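PDB 2FM8: surface presentation of antigens protein SpaK from Salmonella typhimurium, which acts as a type III secretion chaperone, storing effectors such as SipA, SopA, SopE and SopE2 in the bacterial cytoplasm in a secretion-competent state. Local coordinates for residues Leu37-Ile43 and Phe122-Glu127. Numbering follows the deposited sequence.
Sequences LFALPSI and FYNYLE
By CA positions the loop 37-43 is nearest the helix at Leu40 and Glu127, 7.1 Å apart, and Ile43 passes Tyr123 at a CA to CA distance of 8.0 Å. Leu126 projects from the helix into the bend of Leu37-Ile43. Its CG is anti to the backbone N (chi1 176°), which carries the two methyls out toward Pro41, Leu40 and Ile43. Leu126 CD1 meets the Pro41 ring at CG, 4.1 Å away. Leu126 CD2 packs on Ile43 CG1 and on Leu40 CB, and sits 3.3 Å from the carbonyl O of Pro41.

The Tyr123 ring meets the end of Leu40, at CD1, while Leu126 CD2 meets its CB. Leu40 CD1 approaches the Tyr123 ring obliquely, 3.6 Å from CE1, and the two side chains cross at about a right angle. Leu37 CD1 lies at the ring edge, 3.8 Å from the same CE1 of Tyr123.

The segment Leu37-Ile43 is the connection of a beta hairpin, strands 32-37 and 43-48, in the antiparallel sheet of this class IB secretion chaperone. Helix 112-132 packs against that sheet. Ile43 CD1 touches the edge of the Phe122 ring, and both side chains also rest on Ile54 of strand 51-57. At Leu37 the sheet continues into a strand of another protein chain.

No direct hydrogen bond joins the segments. One water accepts from Ala39 N at 3.1 Å and also bonds to Tyr123 OH. On the more open side, the aliphatic CG of Glu127 covers Leu40 CD1 at 3.7 Å, while its carboxylate makes a long, weak ion pair with Arg131.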
loop_
_atom_site.group_PDB
_atom_site.type_symbol
_atom_site.label_atom_id
_atom_site.label_comp_id
_atom_site.label_asym_id
_atom_site.label_seq_id
_atom_site.Cartn_x
_atom_site.Cartn_y
_atom_site.Cartn_z
ATOM N N LEU A 37 -1.654 -25.804 -13.659
ATOM C CA LEU A 37 -0.486 -26.356 -13.005
ATOM C C LEU A 37 -0.837 -27.174 -11.777
ATOM O O LEU A 37 -1.841 -26.932 -11.110
ATOM C CB LEU A 37 0.429 -25.208 -12.561
ATOM C CG LEU A 37 0.963 -24.277 -13.645
ATOM C CD1 LEU A 37 1.764 -23.168 -12.993
ATOM C CD2 LEU A 37 1.825 -25.040 -14.649
ATOM N N PHE A 38 0.057 -28.106 -11.470
ATOM C CA PHE A 38 -0.098 -29.111 -10.443
ATOM C C PHE A 38 -0.476 -28.554 -9.043
ATOM O O PHE A 38 -1.483 -28.971 -8.457
ATOM C CB PHE A 38 1.191 -29.959 -10.415
ATOM C CG PHE A 38 1.194 -31.045 -9.386
ATOM C CD1 PHE A 38 0.584 -32.258 -9.649
ATOM C CD2 PHE A 38 1.819 -30.863 -8.172
ATOM C CE1 PHE A 38 0.593 -33.281 -8.722
ATOM C CE2 PHE A 38 1.813 -31.872 -7.210
ATOM C CZ PHE A 38 1.213 -33.083 -7.493
ATOM N N ALA A 39 0.274 -27.597 -8.522
ATOM C CA ALA A 39 -0.048 -27.078 -7.166
ATOM C C ALA A 39 0.044 -25.581 -7.080
ATOM O O ALA A 39 0.163 -25.070 -5.996
ATOM C CB ALA A 39 0.907 -27.695 -6.108
ATOM N N LEU A 40 -0.017 -24.900 -8.222
ATOM C CA LEU A 40 0.179 -23.476 -8.321
ATOM C C LEU A 40 -0.974 -22.816 -9.073
ATOM O O LEU A 40 -1.681 -23.460 -9.863
ATOM C CB LEU A 40 1.471 -23.171 -9.071
ATOM C CG LEU A 40 2.760 -23.565 -8.363
ATOM C CD1 LEU A 40 3.945 -23.392 -9.306
ATOM C CD2 LEU A 40 2.952 -22.729 -7.100
ATOM N N PRO A 41 -1.140 -21.513 -8.860
ATOM C CA PRO A 41 -2.114 -20.799 -9.662
ATOM C C PRO A 41 -1.810 -20.956 -11.159
ATOM O O PRO A 41 -0.647 -21.062 -11.546
ATOM C CB PRO A 41 -1.925 -19.344 -9.224
ATOM C CG PRO A 41 -1.295 -19.435 -7.864
ATOM C CD PRO A 41 -0.425 -20.622 -7.933
ATOM N N SER A 42 -2.855 -20.977 -11.967
ATOM C CA SER A 42 -2.708 -20.982 -13.404
ATOM C C SER A 42 -2.002 -19.722 -13.970
ATOM O O SER A 42 -2.162 -18.611 -13.478
ATOM C CB SER A 42 -4.068 -21.208 -14.067
ATOM O OG SER A 42 -4.649 -22.412 -13.573
ATOM N N ILE A 43 -1.189 -19.949 -15.004
ATOM C CA ILE A 43 -0.524 -18.888 -15.740
ATOM C C ILE A 43 -1.354 -18.511 -16.987
ATOM O O ILE A 43 -1.735 -19.385 -17.794
ATOM C CB ILE A 43 0.879 -19.326 -16.123
ATOM C CG1 ILE A 43 1.677 -19.631 -14.852
ATOM C CG2 ILE A 43 1.557 -18.279 -17.047
ATOM C CD1 ILE A 43 3.089 -20.191 -15.087
ATOM N N PHE A 122 8.941 -16.904 -15.268
ATOM C CA PHE A 122 7.680 -16.560 -14.627
ATOM C C PHE A 122 7.226 -17.662 -13.692
ATOM O O PHE A 122 6.821 -17.390 -12.586
ATOM C CB PHE A 122 6.572 -16.230 -15.624
ATOM C CG PHE A 122 5.367 -15.607 -14.974
ATOM C CD1 PHE A 122 5.249 -14.232 -14.875
ATOM C CD2 PHE A 122 4.363 -16.397 -14.430
ATOM C CE1 PHE A 122 4.150 -13.649 -14.234
ATOM C CE2 PHE A 122 3.259 -15.824 -13.811
ATOM C CZ PHE A 122 3.159 -14.446 -13.712
ATOM N N TYR A 123 7.289 -18.904 -14.136
ATOM C CA TYR A 123 7.000 -20.037 -13.242
ATOM C C TYR A 123 7.787 -19.970 -11.921
ATOM O O TYR A 123 7.222 -20.167 -10.834
ATOM C CB TYR A 123 7.279 -21.365 -13.976
ATOM C CG TYR A 123 6.935 -22.592 -13.184
ATOM C CD1 TYR A 123 5.659 -23.147 -13.238
ATOM C CD2 TYR A 123 7.874 -23.193 -12.356
ATOM C CE1 TYR A 123 5.331 -24.269 -12.489
ATOM C CE2 TYR A 123 7.546 -24.337 -11.593
ATOM C CZ TYR A 123 6.274 -24.867 -11.672
ATOM O OH TYR A 123 5.946 -25.996 -10.939
ATOM N N ASN A 124 9.103 -19.765 -12.020
ATOM C CA ASN A 124 9.943 -19.652 -10.857
ATOM C C ASN A 124 9.427 -18.550 -9.896
ATOM O O ASN A 124 9.282 -18.760 -8.680
ATOM C CB ASN A 124 11.368 -19.258 -11.272
ATOM C CG ASN A 124 12.198 -20.405 -11.759
ATOM O OD1 ASN A 124 11.871 -21.571 -11.598
ATOM N ND2 ASN A 124 13.322 -20.060 -12.369
ATOM N N TYR A 125 9.140 -17.378 -10.442
ATOM C CA TYR A 125 8.631 -16.289 -9.594
ATOM C C TYR A 125 7.254 -16.567 -9.064
ATOM O O TYR A 125 6.936 -16.188 -7.945
ATOM C CB TYR A 125 8.617 -14.955 -10.318
ATOM C CG TYR A 125 9.974 -14.415 -10.624
ATOM C CD1 TYR A 125 10.799 -13.883 -9.631
ATOM C CD2 TYR A 125 10.417 -14.391 -11.930
ATOM C CE1 TYR A 125 12.065 -13.335 -9.985
ATOM C CE2 TYR A 125 11.643 -13.885 -12.272
ATOM C CZ TYR A 125 12.456 -13.381 -11.323
ATOM O OH TYR A 125 13.668 -12.895 -11.796
ATOM N N LEU A 126 6.416 -17.204 -9.852
ATOM C CA LEU A 126 5.112 -17.608 -9.347
ATOM C C LEU A 126 5.231 -18.487 -8.092
ATOM O O LEU A 126 4.502 -18.291 -7.148
ATOM C CB LEU A 126 4.279 -18.308 -10.429
ATOM C CG LEU A 126 2.925 -18.844 -9.929
ATOM C CD1 LEU A 126 2.000 -17.701 -9.485
ATOM C CD2 LEU A 126 2.229 -19.644 -10.983
ATOM N N GLU A 127 6.136 -19.468 -8.101
ATOM C CA GLU A 127 6.389 -20.283 -6.924
ATOM C C GLU A 127 6.764 -19.438 -5.728
ATOM O O GLU A 127 6.219 -19.595 -4.646
ATOM C CB GLU A 127 7.521 -21.301 -7.161
ATOM C CG GLU A 127 7.022 -22.645 -7.412
ATOM C CD GLU A 127 8.114 -23.698 -7.653
ATOM O OE1 GLU A 127 8.033 -24.744 -6.984
ATOM O OE2 GLU A 127 9.010 -23.478 -8.491
HETATM O O HOH W 1 3.176 -26.922 -9.500
#